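Local atomic coordinates of GRMZM2G135359 pseudokinase (Zea mays, PDB entry 6CPY), a protein that is of unknown precise role but, as a membrane-anchored receptor-like pseudokinase, probably takes part in signalling through this kinase-fold domain, which may bind ATP. Residues T27-L32 against M104-Y109; T75-W80 against H114-V119; E132-R137 against L226-G231; D216-Y221 against K289-K294. One frame throughout, in Å; residues are numbered along the deposited sequence.

The bilobal protein kinase fold is a good example of contacts grouped by lobe, and the four here fall into two pairs. Interactions 1 and 2 lie on the five-stranded antiparallel sheet of the N-lobe, on the neighbouring strands 106-112 and 117-123; their centres are 19 Å apart, and they touch where Y109 CB meets V119 O at 3.6 Å. Interactions 3 and 4 belong to the helical C-lobe, share helix 214-230 and have centres 21 Å apart. Segments alternate along the chain within each pair, yet the first pair closes before the second opens. Between pairs, centres are 29 to 38 Å apart, so these contacts consolidate the two lobes in separate places.

Interaction 1: residues T27-L32 against M104-Y109; sequences TGVPSL and MNLLGY
Y109 presents its aromatic ring to the 27-32 loop as a plate met from several directions. S31 lies over one face, its CA 4.0 Å from the centroid of the Y109 ring and only 17° off the normal, a CH-pi contact. V29 comes to the ring edge instead: its CG2 lies in the ring plane, 3.8 Å from Y109 CD1, and the same methyl reaches across to L106 CD2. T27 faces Y109 from the opposite direction and brings CG2 obliquely to within 3.7 Å of Y109 CE1. The ring gets there because Y109 CG is wedged between the backbone N and the carbonyl carbon (chi1 68°), which turns it back over the incoming loop. Beneath it the backbones pair: Y109 N donates to P30 O at 3.1 Å, and L32 N donates a straighter bond to Y109 O at 2.8 Å (168°). This single beta bridge lays the loop against strand 106-112, an outermost strand of the sheet, just past a classic beta bulge in which L107 and G108 both face V121. With an alanine in place of Y109, the loop would probably lose the surface that S31, V29 and T27 pack against. Y88 and I92 of helix 82-96 also touch Y109. The chemistry is divided: directional backbone bonds set the register of the loop, while dispersion around one ring seals it to the N-lobe.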
loop_
_atom_site.group_PDB
_atom_site.type_symbol
_atom_site.label_atom_id
_atom_site.label_comp_id
_atom_site.label_asym_id
_atom_site.label_seq_id
_atom_site.Cartn_x
_atom_site.Cartn_y
_atom_site.Cartn_z
ATOM N N THR A 27 -20.792 8.807 -3.697
ATOM C CA THR A 27 -19.823 7.783 -4.114
ATOM C C THR A 27 -20.442 6.377 -4.173
ATOM O O THR A 27 -21.579 6.189 -3.744
ATOM C CB THR A 27 -18.587 7.780 -3.186
ATOM O OG1 THR A 27 -17.585 6.913 -3.726
ATOM C CG2 THR A 27 -18.954 7.322 -1.783
ATOM N N GLY A 28 -19.676 5.403 -4.683
ATOM C CA GLY A 28 -20.160 4.023 -4.913
ATOM C C GLY A 28 -19.661 2.894 -4.000
ATOM O O GLY A 28 -19.610 1.737 -4.429
ATOM N N VAL A 29 -19.278 3.216 -2.760
ATOM C CA VAL A 29 -19.030 2.210 -1.711
ATOM C C VAL A 29 -19.969 2.545 -0.544
ATOM O O VAL A 29 -20.328 3.700 -0.373
ATOM C CB VAL A 29 -17.559 2.181 -1.215
ATOM C CG1 VAL A 29 -16.595 2.054 -2.388
ATOM C CG2 VAL A 29 -17.209 3.400 -0.371
ATOM N N PRO A 30 -20.344 1.547 0.274
ATOM C CA PRO A 30 -21.392 1.846 1.244
ATOM C C PRO A 30 -21.000 2.765 2.398
ATOM O O PRO A 30 -19.868 2.726 2.902
ATOM C CB PRO A 30 -21.772 0.467 1.790
ATOM C CG PRO A 30 -20.562 -0.370 1.594
ATOM C CD PRO A 30 -19.946 0.129 0.318
ATOM N N SER A 31 -21.967 3.580 2.807
ATOM C CA SER A 31 -21.908 4.285 4.076
ATOM C C SER A 31 -22.315 3.319 5.180
ATOM O O SER A 31 -23.321 2.610 5.062
ATOM C CB SER A 31 -22.852 5.490 4.043
ATOM O OG SER A 31 -22.868 6.166 5.281
ATOM N N LEU A 32 -21.529 3.269 6.246
ATOM C CA LEU A 32 -21.848 2.443 7.389
ATOM C C LEU A 32 -22.244 3.321 8.566
ATOM O O LEU A 32 -21.677 4.392 8.774
ATOM C CB LEU A 32 -20.660 1.561 7.755
ATOM C CG LEU A 32 -20.319 0.540 6.665
ATOM C CD1 LEU A 32 -18.927 -0.037 6.865
ATOM C CD2 LEU A 32 -21.362 -0.565 6.630
ATOM N N MET A 104 -5.302 -3.012 -0.888
ATOM C CA MET A 104 -6.102 -3.071 0.333
ATOM C C MET A 104 -7.361 -2.221 0.099
ATOM O O MET A 104 -7.378 -1.021 0.382
ATOM C CB MET A 104 -5.279 -2.571 1.515
ATOM C CG MET A 104 -6.018 -2.567 2.845
ATOM S SD MET A 104 -4.878 -2.474 4.255
ATOM C CE MET A 104 -4.264 -4.126 4.208
ATOM N N ASN A 105 -8.391 -2.870 -0.443
ATOM C CA ASN A 105 -9.544 -2.187 -1.015
ATOM C C ASN A 105 -10.431 -1.525 0.044
ATOM O O ASN A 105 -10.584 -2.032 1.167
ATOM C CB ASN A 105 -10.361 -3.143 -1.876
ATOM C CG ASN A 105 -9.574 -3.662 -3.068
ATOM O OD1 ASN A 105 -9.186 -2.897 -3.921
ATOM N ND2 ASN A 105 -9.333 -4.952 -3.108
ATOM N N LEU A 106 -10.927 -0.350 -0.320
ATOM C CA LEU A 106 -11.916 0.378 0.462
ATOM C C LEU A 106 -13.273 -0.319 0.397
ATOM O O LEU A 106 -13.836 -0.508 -0.701
ATOM C CB LEU A 106 -12.045 1.801 -0.100
ATOM C CG LEU A 106 -12.973 2.741 0.671
ATOM C CD1 LEU A 106 -12.424 3.056 2.045
ATOM C CD2 LEU A 106 -13.156 4.013 -0.144
ATOM N N LEU A 107 -13.783 -0.733 1.561
ATOM C CA LEU A 107 -15.044 -1.481 1.665
ATOM C C LEU A 107 -16.226 -0.647 2.165
ATOM O O LEU A 107 -17.375 -1.100 2.107
ATOM C CB LEU A 107 -14.877 -2.654 2.629
ATOM C CG LEU A 107 -13.827 -3.695 2.236
ATOM C CD1 LEU A 107 -13.714 -4.772 3.320
ATOM C CD2 LEU A 107 -14.156 -4.291 0.877
ATOM N N GLY A 108 -15.941 0.534 2.701
ATOM C CA GLY A 108 -16.983 1.408 3.218
ATOM C C GLY A 108 -16.419 2.630 3.899
ATOM O O GLY A 108 -15.205 2.817 3.971
ATOM N N TYR A 109 -17.301 3.490 4.392
ATOM C CA TYR A 109 -16.854 4.668 5.118
ATOM C C TYR A 109 -17.909 5.023 6.157
ATOM O O TYR A 109 -19.037 4.546 6.073
ATOM C CB TYR A 109 -16.596 5.832 4.168
ATOM C CG TYR A 109 -17.843 6.380 3.529
ATOM C CD1 TYR A 109 -18.326 5.848 2.347
ATOM C CD2 TYR A 109 -18.553 7.415 4.128
ATOM C CE1 TYR A 109 -19.488 6.334 1.765
ATOM C CE2 TYR A 109 -19.715 7.908 3.549
ATOM C CZ TYR A 109 -20.168 7.362 2.365
ATOM O OH TYR A 109 -21.313 7.842 1.768
#

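Interaction 2: residues T75-W80 against H114-V119; sequences TSAKDW and HPFTRV
W80 receives F116 and R118 on the same face of its indole. The aromatic part is an oblique meeting: F116 points its CZ at the ring, 3.4 Å from W80 CG, with the two planes inclined at 57°. F116 in turn carries the 75-80 loop on its own face, where the S76 peptide lies over it, and A77 CB adds an apolar contact 4.1 Å from F116 CD1. The second kind of contact comes from R118, whose aliphatic stem makes a CH-pi contact, CG standing 3.8 Å from the centroid of the W80 six-membered ring. A bend at chi2 (-68°) then brings the guanidinium obliquely over the same face, its plane inclined 67° to the indole, and R118 CZ lies 4.5 Å from the centroid of the five-membered ring, an off-centre cation-pi pairing. F116 CE1 rests over the guanidinium face, toward its rim. Acidic residues bind the polar ends. E85 OE1 accepts from W80 NE1 and also forms a salt bridge with R118 NE, while E111 and E113 add further carboxylates round the arginine. An ST turn, with K78 N donating to S76 OG at 3.0 Å, shapes the loop itself. In the N-lobe the contact ties the link between strand 66-72 and helix 82-96 to F116 and R118; strand 117-123 runs between strands 66-72 and 106-112, and E85, on that helix, joins both sides of the contact.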
loop_
_atom_site.group_PDB
_atom_site.type_symbol
_atom_site.label_atom_id
_atom_site.label_comp_id
_atom_site.label_asym_id
_atom_site.label_seq_id
_atom_site.Cartn_x
_atom_site.Cartn_y
_atom_site.Cartn_z
ATOM N N THR A 75 -10.876 14.685 17.121
ATOM C CA THR A 75 -11.836 14.241 18.141
ATOM C C THR A 75 -13.039 15.193 18.358
ATOM O O THR A 75 -13.867 14.960 19.243
ATOM C CB THR A 75 -11.117 14.033 19.494
ATOM O OG1 THR A 75 -10.696 15.293 20.028
ATOM C CG2 THR A 75 -9.888 13.145 19.323
ATOM N N SER A 76 -13.136 16.249 17.554
ATOM C CA SER A 76 -14.200 17.236 17.696
ATOM C C SER A 76 -14.448 17.880 16.350
ATOM O O SER A 76 -13.506 18.087 15.584
ATOM C CB SER A 76 -13.813 18.317 18.726
ATOM O OG SER A 76 -14.653 19.461 18.611
ATOM N N ALA A 77 -15.707 18.211 16.074
ATOM C CA ALA A 77 -16.073 18.971 14.880
ATOM C C ALA A 77 -15.368 20.339 14.825
ATOM O O ALA A 77 -15.195 20.904 13.747
ATOM C CB ALA A 77 -17.584 19.158 14.817
ATOM N N LYS A 78 -14.977 20.870 15.983
ATOM C CA LYS A 78 -14.255 22.145 16.044
ATOM C C LYS A 78 -12.861 22.068 15.421
ATOM O O LYS A 78 -12.296 23.085 15.030
ATOM C CB LYS A 78 -14.110 22.600 17.495
ATOM N N ASP A 79 -12.303 20.863 15.356
ATOM C CA ASP A 79 -10.943 20.658 14.868
ATOM C C ASP A 79 -10.930 20.136 13.422
ATOM O O ASP A 79 -9.875 19.821 12.886
ATOM C CB ASP A 79 -10.224 19.673 15.788
ATOM C CG ASP A 79 -10.237 20.106 17.259
ATOM O OD1 ASP A 79 -10.297 21.319 17.538
ATOM O OD2 ASP A 79 -10.187 19.225 18.144
ATOM N N TRP A 80 -12.099 20.050 12.800
ATOM C CA TRP A 80 -12.245 19.542 11.437
ATOM C C TRP A 80 -12.643 20.679 10.493
ATOM O O TRP A 80 -13.682 21.295 10.676
ATOM C CB TRP A 80 -13.335 18.477 11.444
ATOM C CG TRP A 80 -13.542 17.723 10.163
ATOM C CD1 TRP A 80 -14.568 17.868 9.291
ATOM C CD2 TRP A 80 -12.724 16.665 9.655
ATOM N NE1 TRP A 80 -14.444 16.971 8.258
ATOM C CE2 TRP A 80 -13.321 16.216 8.460
ATOM C CE3 TRP A 80 -11.553 16.045 10.100
ATOM C CZ2 TRP A 80 -12.777 15.188 7.690
ATOM C CZ3 TRP A 80 -11.011 15.013 9.335
ATOM C CH2 TRP A 80 -11.629 14.595 8.145
ATOM N N HIS A 114 -21.980 12.689 15.978
ATOM C CA HIS A 114 -22.159 12.469 17.414
ATOM C C HIS A 114 -21.934 11.014 17.837
ATOM O O HIS A 114 -22.822 10.177 17.631
ATOM C CB HIS A 114 -23.578 12.906 17.812
ATOM C CG HIS A 114 -23.972 14.234 17.250
ATOM N ND1 HIS A 114 -24.905 14.372 16.246
ATOM C CD2 HIS A 114 -23.546 15.485 17.541
ATOM C CE1 HIS A 114 -25.036 15.652 15.942
ATOM N NE2 HIS A 114 -24.223 16.348 16.714
ATOM N N PRO A 115 -20.771 10.685 18.406
ATOM C CA PRO A 115 -19.625 11.583 18.543
ATOM C C PRO A 115 -18.866 11.714 17.228
ATOM O O PRO A 115 -19.156 10.991 16.271
ATOM C CB PRO A 115 -18.758 10.876 19.575
ATOM C CG PRO A 115 -19.043 9.436 19.353
ATOM C CD PRO A 115 -20.482 9.355 18.967
ATOM N N PHE A 116 -17.892 12.614 17.192
ATOM C CA PHE A 116 -17.254 12.956 15.924
ATOM C C PHE A 116 -16.499 11.748 15.365
ATOM O O PHE A 116 -15.661 11.163 16.049
ATOM C CB PHE A 116 -16.313 14.139 16.070
ATOM C CG PHE A 116 -15.735 14.579 14.765
ATOM C CD1 PHE A 116 -16.488 15.346 13.899
ATOM C CD2 PHE A 116 -14.475 14.168 14.380
ATOM C CE1 PHE A 116 -15.981 15.730 12.669
ATOM C CE2 PHE A 116 -13.953 14.554 13.150
ATOM C CZ PHE A 116 -14.711 15.331 12.305
ATOM N N THR A 117 -16.829 11.382 14.128
ATOM C CA THR A 117 -16.301 10.174 13.491
ATOM C C THR A 117 -15.972 10.458 12.030
ATOM O O THR A 117 -16.821 10.919 11.276
ATOM C CB THR A 117 -17.357 9.049 13.511
ATOM O OG1 THR A 117 -17.882 8.899 14.838
ATOM C CG2 THR A 117 -16.772 7.722 13.025
ATOM N N ARG A 118 -14.740 10.170 11.629
ATOM C CA ARG A 118 -14.391 10.194 10.221
ATOM C C ARG A 118 -13.520 8.980 9.974
ATOM O O ARG A 118 -12.339 8.982 10.322
ATOM C CB ARG A 118 -13.646 11.483 9.863
ATOM C CG ARG A 118 -14.502 12.743 9.871
ATOM C CD ARG A 118 -15.526 12.723 8.751
ATOM N NE ARG A 118 -16.284 13.961 8.655
ATOM C CZ ARG A 118 -17.255 14.334 9.493
ATOM N NH1 ARG A 118 -17.589 13.585 10.539
ATOM N NH2 ARG A 118 -17.880 15.491 9.295
ATOM N N VAL A 119 -14.124 7.918 9.454
ATOM C CA VAL A 119 -13.380 6.675 9.212
ATOM C C VAL A 119 -13.558 6.137 7.806
ATOM O O VAL A 119 -14.534 6.441 7.095
ATOM C CB VAL A 119 -13.686 5.534 10.234
ATOM C CG1 VAL A 119 -13.758 6.029 11.674
ATOM C CG2 VAL A 119 -14.898 4.728 9.841
#

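Interaction 3: residues E132-R137 against L226-G231; sequences EHLHVR and LEILTG
E227 OE2 is gripped twice, by H135 NE2 across the contact and by S175 OG. The histidine bond is short and fairly straight, NE2 to OE2 2.6 Å with 164° at the hydrogen, and it leaves the imidazole within its own plane to reach the anti side of the carboxylate oxygen, somewhat out of the carboxylate plane. E227 stretches to it on an extended chain, with CG opposite its backbone N (chi1 -176°). So close a carboxylate would probably raise the basicity of the imidazole. On the other side of the ring, H135 ND1 meets a water at 2.7 Å, which in turn donates a weak bond to G231 O, while H135 CE1 has that same carbonyl at its edge, 3.2 Å away. L134 CB covers one face of the H135 ring. The setting is the C-lobe of the kinase fold: helix 130-135, the αD helix, ends here against the C-terminal end of helix 214-230, the αF helix that runs through the lobe. G231 closes that second helix with positive phi, and its N donates to E227 O in the last turn. A leucine in place of H135 would probably leave E227 OE2 without its imidazole donor and cut the water link to G231 O. Beside the polar pair, L134 CD1 lies 3.9 Å from E227 OE2 and 4.3 Å from I228 CG1, lining the carboxylate with hydrocarbon. R147, from helix 144-164, touches L134 and donates to I228 O.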
loop_
_atom_site.group_PDB
_atom_site.type_symbol
_atom_site.label_atom_id
_atom_site.label_comp_id
_atom_site.label_asym_id
_atom_site.label_seq_id
_atom_site.Cartn_x
_atom_site.Cartn_y
_atom_site.Cartn_z
ATOM N N GLU A 132 7.692 -5.605 8.502
ATOM C CA GLU A 132 7.705 -6.499 9.668
ATOM C C GLU A 132 8.292 -7.859 9.337
ATOM O O GLU A 132 9.176 -8.340 10.042
ATOM C CB GLU A 132 6.292 -6.684 10.244
ATOM C CG GLU A 132 5.826 -5.525 11.110
ATOM C CD GLU A 132 4.318 -5.484 11.333
ATOM O OE1 GLU A 132 3.582 -6.355 10.811
ATOM O OE2 GLU A 132 3.863 -4.556 12.036
ATOM N N HIS A 133 7.809 -8.474 8.259
ATOM C CA HIS A 133 8.289 -9.796 7.862
ATOM C C HIS A 133 9.713 -9.833 7.351
ATOM O O HIS A 133 10.377 -10.863 7.490
ATOM C CB HIS A 133 7.334 -10.444 6.861
ATOM C CG HIS A 133 6.127 -11.030 7.507
ATOM N ND1 HIS A 133 6.119 -12.297 8.050
ATOM C CD2 HIS A 133 4.909 -10.502 7.763
ATOM C CE1 HIS A 133 4.935 -12.535 8.584
ATOM N NE2 HIS A 133 4.179 -11.463 8.422
ATOM N N LEU A 134 10.195 -8.729 6.785
ATOM C CA LEU A 134 11.571 -8.646 6.312
ATOM C C LEU A 134 12.572 -8.324 7.422
ATOM O O LEU A 134 13.689 -8.826 7.400
ATOM C CB LEU A 134 11.708 -7.601 5.203
ATOM C CG LEU A 134 11.070 -7.923 3.849
ATOM C CD1 LEU A 134 11.250 -6.771 2.881
ATOM C CD2 LEU A 134 11.658 -9.199 3.258
ATOM N N HIS A 135 12.173 -7.489 8.380
ATOM C CA HIS A 135 13.134 -6.882 9.303
ATOM C C HIS A 135 12.930 -7.190 10.797
ATOM O O HIS A 135 13.883 -7.096 11.570
ATOM C CB HIS A 135 13.168 -5.367 9.090
ATOM C CG HIS A 135 13.372 -4.953 7.667
ATOM N ND1 HIS A 135 14.552 -5.165 6.983
ATOM C CD2 HIS A 135 12.545 -4.319 6.802
ATOM C CE1 HIS A 135 14.440 -4.676 5.761
ATOM N NE2 HIS A 135 13.228 -4.163 5.625
ATOM N N VAL A 136 11.725 -7.561 11.217
ATOM C CA VAL A 136 11.495 -7.819 12.644
ATOM C C VAL A 136 11.847 -9.268 13.002
ATOM O O VAL A 136 11.255 -10.222 12.479
ATOM C CB VAL A 136 10.062 -7.453 13.085
ATOM C CG1 VAL A 136 9.854 -7.768 14.558
ATOM C CG2 VAL A 136 9.795 -5.974 12.822
ATOM N N ARG A 137 12.818 -9.405 13.908
ATOM C CA ARG A 137 13.462 -10.682 14.239
ATOM C C ARG A 137 12.498 -11.813 14.608
ATOM O O ARG A 137 12.732 -12.977 14.265
ATOM C CB ARG A 137 14.458 -10.470 15.387
ATOM N N LEU A 226 14.523 -4.090 -4.268
ATOM C CA LEU A 226 15.872 -4.262 -3.703
ATOM C C LEU A 226 15.831 -4.703 -2.240
ATOM O O LEU A 226 16.617 -5.545 -1.809
ATOM C CB LEU A 226 16.677 -2.959 -3.823
ATOM C CG LEU A 226 18.158 -3.054 -3.416
ATOM C CD1 LEU A 226 18.864 -4.075 -4.298
ATOM C CD2 LEU A 226 18.833 -1.696 -3.498
ATOM N N GLU A 227 14.901 -4.126 -1.484
ATOM C CA GLU A 227 14.707 -4.476 -0.080
ATOM C C GLU A 227 14.222 -5.909 0.083
ATOM O O GLU A 227 14.691 -6.634 0.950
ATOM C CB GLU A 227 13.728 -3.488 0.559
ATOM C CG GLU A 227 13.500 -3.687 2.047
ATOM C CD GLU A 227 12.387 -2.802 2.575
ATOM O OE1 GLU A 227 11.982 -1.860 1.859
ATOM O OE2 GLU A 227 11.927 -3.050 3.708
ATOM N N ILE A 228 13.311 -6.324 -0.789
ATOM C CA ILE A 228 12.797 -7.691 -0.764
ATOM C C ILE A 228 13.933 -8.676 -1.082
ATOM O O ILE A 228 14.050 -9.729 -0.458
ATOM C CB ILE A 228 11.632 -7.853 -1.769
ATOM C CG1 ILE A 228 10.384 -7.102 -1.280
ATOM C CG2 ILE A 228 11.333 -9.313 -2.007
ATOM C CD1 ILE A 228 9.325 -6.855 -2.336
ATOM N N LEU A 229 14.780 -8.315 -2.040
ATOM C CA LEU A 229 15.881 -9.187 -2.447
ATOM C C LEU A 229 17.039 -9.282 -1.448
ATOM O O LEU A 229 17.645 -10.344 -1.312
ATOM C CB LEU A 229 16.419 -8.735 -3.796
ATOM C CG LEU A 229 15.497 -8.962 -4.989
ATOM C CD1 LEU A 229 16.060 -8.207 -6.184
ATOM C CD2 LEU A 229 15.331 -10.435 -5.328
ATOM N N THR A 230 17.355 -8.177 -0.780
ATOM C CA THR A 230 18.552 -8.087 0.065
ATOM C C THR A 230 18.245 -8.145 1.557
ATOM O O THR A 230 19.124 -8.438 2.370
ATOM C CB THR A 230 19.331 -6.776 -0.181
ATOM O OG1 THR A 230 18.521 -5.650 0.183
ATOM C CG2 THR A 230 19.735 -6.646 -1.608
ATOM N N GLY A 231 17.007 -7.830 1.921
ATOM C CA GLY A 231 16.641 -7.627 3.307
ATOM C C GLY A 231 17.199 -6.363 3.945
ATOM O O GLY A 231 17.148 -6.244 5.166
HETATM O O HOH W 1 16.529 -6.347 8.450
#

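Interaction 4: residues D216-Y221 against K289-K294; sequences DIVRKY and KRPQMK
Bends at chi2 (58°) and chi3 in M293 bring its CE over the face of the Y221 ring on helix 214-230. The methyl stands 4.1 Å from the centroid of the Y221 ring, 15° off the normal, a CH-pi contact within a Met-aromatic pair. V218 holds CG1 trans to its backbone N (chi1 165°), which spreads both methyls over the 290-292 loop that leads into helix 293-304: CG2 packs 3.3 Å from P291 O and 4.1 Å from M293 SD. R290 runs out past V218 in the opposite direction and lies alongside R219, whose CB rests over the R290 guanidinium and whose CD is 3.7 Å from R290 NH2. Acceptors on each side probably make the nearness of the two like charges tolerable. R219 grips D216 OD1 side-on with NE and NH2, the latter at 3.2 Å, while R290 is held by D284 O and E215 O. Y221 is anchored at its far end by a bond from OH to S151 O. R290 and P291 fall where the Arg-Pro pair of kinase subdomain XI is expected. Chemically, the joint relies on dispersion between the segments, with charges settled at its margin, where the D216 carboxylate probably eases the closeness of the two arginines.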
loop_
_atom_site.group_PDB
_atom_site.type_symbol
_atom_site.label_atom_id
_atom_site.label_comp_id
_atom_site.label_asym_id
_atom_site.label_seq_id
_atom_site.Cartn_x
_atom_site.Cartn_y
_atom_site.Cartn_z
ATOM N N ASP A 216 8.632 8.764 -9.899
ATOM C CA ASP A 216 9.023 8.593 -8.505
ATOM C C ASP A 216 8.511 7.267 -7.927
ATOM O O ASP A 216 9.204 6.635 -7.126
ATOM C CB ASP A 216 8.526 9.764 -7.654
ATOM C CG ASP A 216 9.241 9.859 -6.320
ATOM O OD1 ASP A 216 10.490 9.824 -6.306
ATOM O OD2 ASP A 216 8.559 9.983 -5.279
ATOM N N ILE A 217 7.302 6.861 -8.320
ATOM C CA ILE A 217 6.740 5.575 -7.878
ATOM C C ILE A 217 7.566 4.405 -8.429
ATOM O O ILE A 217 7.832 3.443 -7.709
ATOM C CB ILE A 217 5.268 5.404 -8.303
ATOM C CG1 ILE A 217 4.384 6.475 -7.643
ATOM C CG2 ILE A 217 4.750 4.013 -7.948
ATOM C CD1 ILE A 217 4.508 6.559 -6.134
ATOM N N VAL A 218 7.955 4.495 -9.700
ATOM C CA VAL A 218 8.852 3.510 -10.303
ATOM C C VAL A 218 10.150 3.370 -9.499
ATOM O O VAL A 218 10.595 2.246 -9.254
ATOM C CB VAL A 218 9.172 3.845 -11.769
ATOM C CG1 VAL A 218 10.372 3.037 -12.271
ATOM C CG2 VAL A 218 7.955 3.590 -12.651
ATOM N N ARG A 219 10.747 4.493 -9.103
ATOM C CA ARG A 219 11.970 4.480 -8.283
ATOM C C ARG A 219 11.715 3.806 -6.941
ATOM O O ARG A 219 12.504 2.978 -6.494
ATOM C CB ARG A 219 12.512 5.895 -8.051
ATOM C CG ARG A 219 13.801 5.950 -7.226
ATOM C CD ARG A 219 14.126 7.359 -6.741
ATOM N NE ARG A 219 13.078 7.904 -5.871
ATOM C CZ ARG A 219 12.946 7.661 -4.566
ATOM N NH1 ARG A 219 13.788 6.861 -3.922
ATOM N NH2 ARG A 219 11.944 8.221 -3.894
ATOM N N LYS A 220 10.612 4.176 -6.305
ATOM C CA LYS A 220 10.207 3.556 -5.053
ATOM C C LYS A 220 9.992 2.046 -5.192
ATOM O O LYS A 220 10.385 1.294 -4.293
ATOM C CB LYS A 220 8.950 4.222 -4.503
ATOM C CG LYS A 220 9.207 5.577 -3.864
ATOM C CD LYS A 220 7.893 6.222 -3.460
ATOM C CE LYS A 220 8.110 7.472 -2.629
ATOM N NZ LYS A 220 6.807 8.049 -2.213
ATOM N N TYR A 221 9.377 1.611 -6.293
ATOM C CA TYR A 221 9.217 0.182 -6.562
ATOM C C TYR A 221 10.573 -0.516 -6.612
ATOM O O TYR A 221 10.760 -1.570 -6.012
ATOM C CB TYR A 221 8.453 -0.100 -7.868
ATOM C CG TYR A 221 8.327 -1.590 -8.104
ATOM C CD1 TYR A 221 7.398 -2.341 -7.384
ATOM C CD2 TYR A 221 9.176 -2.259 -8.978
ATOM C CE1 TYR A 221 7.303 -3.707 -7.557
ATOM C CE2 TYR A 221 9.090 -3.620 -9.158
ATOM C CZ TYR A 221 8.154 -4.343 -8.441
ATOM O OH TYR A 221 8.051 -5.698 -8.614
ATOM N N LYS A 289 15.298 8.295 -17.643
ATOM C CA LYS A 289 15.867 6.994 -17.990
ATOM C C LYS A 289 15.116 5.801 -17.379
ATOM O O LYS A 289 15.386 4.664 -17.752
ATOM C CB LYS A 289 17.341 6.913 -17.567
ATOM C CG LYS A 289 18.285 7.801 -18.366
ATOM C CD LYS A 289 19.735 7.421 -18.110
ATOM C CE LYS A 289 20.712 8.456 -18.668
ATOM N NZ LYS A 289 20.831 9.671 -17.817
ATOM N N ARG A 290 14.197 6.043 -16.443
ATOM C CA ARG A 290 13.471 4.934 -15.795
ATOM C C ARG A 290 12.385 4.386 -16.697
ATOM O O ARG A 290 11.817 5.120 -17.499
ATOM C CB ARG A 290 12.828 5.381 -14.486
ATOM C CG ARG A 290 13.823 5.820 -13.441
ATOM C CD ARG A 290 13.142 6.496 -12.277
ATOM N NE ARG A 290 14.114 7.233 -11.484
ATOM C CZ ARG A 290 13.827 8.251 -10.678
ATOM N NH1 ARG A 290 12.572 8.668 -10.511
ATOM N NH2 ARG A 290 14.806 8.856 -10.033
ATOM N N PRO A 291 12.070 3.092 -16.555
ATOM C CA PRO A 291 10.961 2.528 -17.304
ATOM C C PRO A 291 9.599 2.948 -16.737
ATOM O O PRO A 291 9.511 3.435 -15.604
ATOM C CB PRO A 291 11.172 1.020 -17.151
ATOM C CG PRO A 291 11.878 0.874 -15.848
ATOM C CD PRO A 291 12.745 2.087 -15.715
ATOM N N GLN A 292 8.562 2.768 -17.549
ATOM C CA GLN A 292 7.178 2.978 -17.139
ATOM C C GLN A 292 6.729 1.771 -16.336
ATOM O O GLN A 292 7.231 0.671 -16.534
ATOM C CB GLN A 292 6.267 3.112 -18.368
ATOM C CG GLN A 292 6.587 4.287 -19.278
ATOM C CD GLN A 292 6.048 5.597 -18.745
ATOM O OE1 GLN A 292 6.809 6.516 -18.440
ATOM N NE2 GLN A 292 4.725 5.691 -18.629
ATOM N N MET A 293 5.754 1.958 -15.454
ATOM C CA MET A 293 5.327 0.863 -14.594
ATOM C C MET A 293 4.760 -0.321 -15.388
ATOM O O MET A 293 4.935 -1.484 -14.999
ATOM C CB MET A 293 4.306 1.363 -13.564
ATOM C CG MET A 293 4.220 0.487 -12.342
ATOM S SD MET A 293 5.796 0.315 -11.477
ATOM C CE MET A 293 5.637 -1.411 -11.012
ATOM N N LYS A 294 4.089 -0.031 -16.501
ATOM C CA LYS A 294 3.584 -1.079 -17.390
ATOM C C LYS A 294 4.736 -1.953 -17.917
ATOM O O LYS A 294 4.614 -3.169 -18.008
ATOM C CB LYS A 294 2.796 -0.457 -18.559
ATOM C CG LYS A 294 2.251 -1.460 -19.573
ATOM C CD LYS A 294 1.427 -0.775 -20.663
ATOM C CE LYS A 294 1.885 -1.162 -22.066
ATOM N NZ LYS A 294 1.740 -2.619 -22.368
#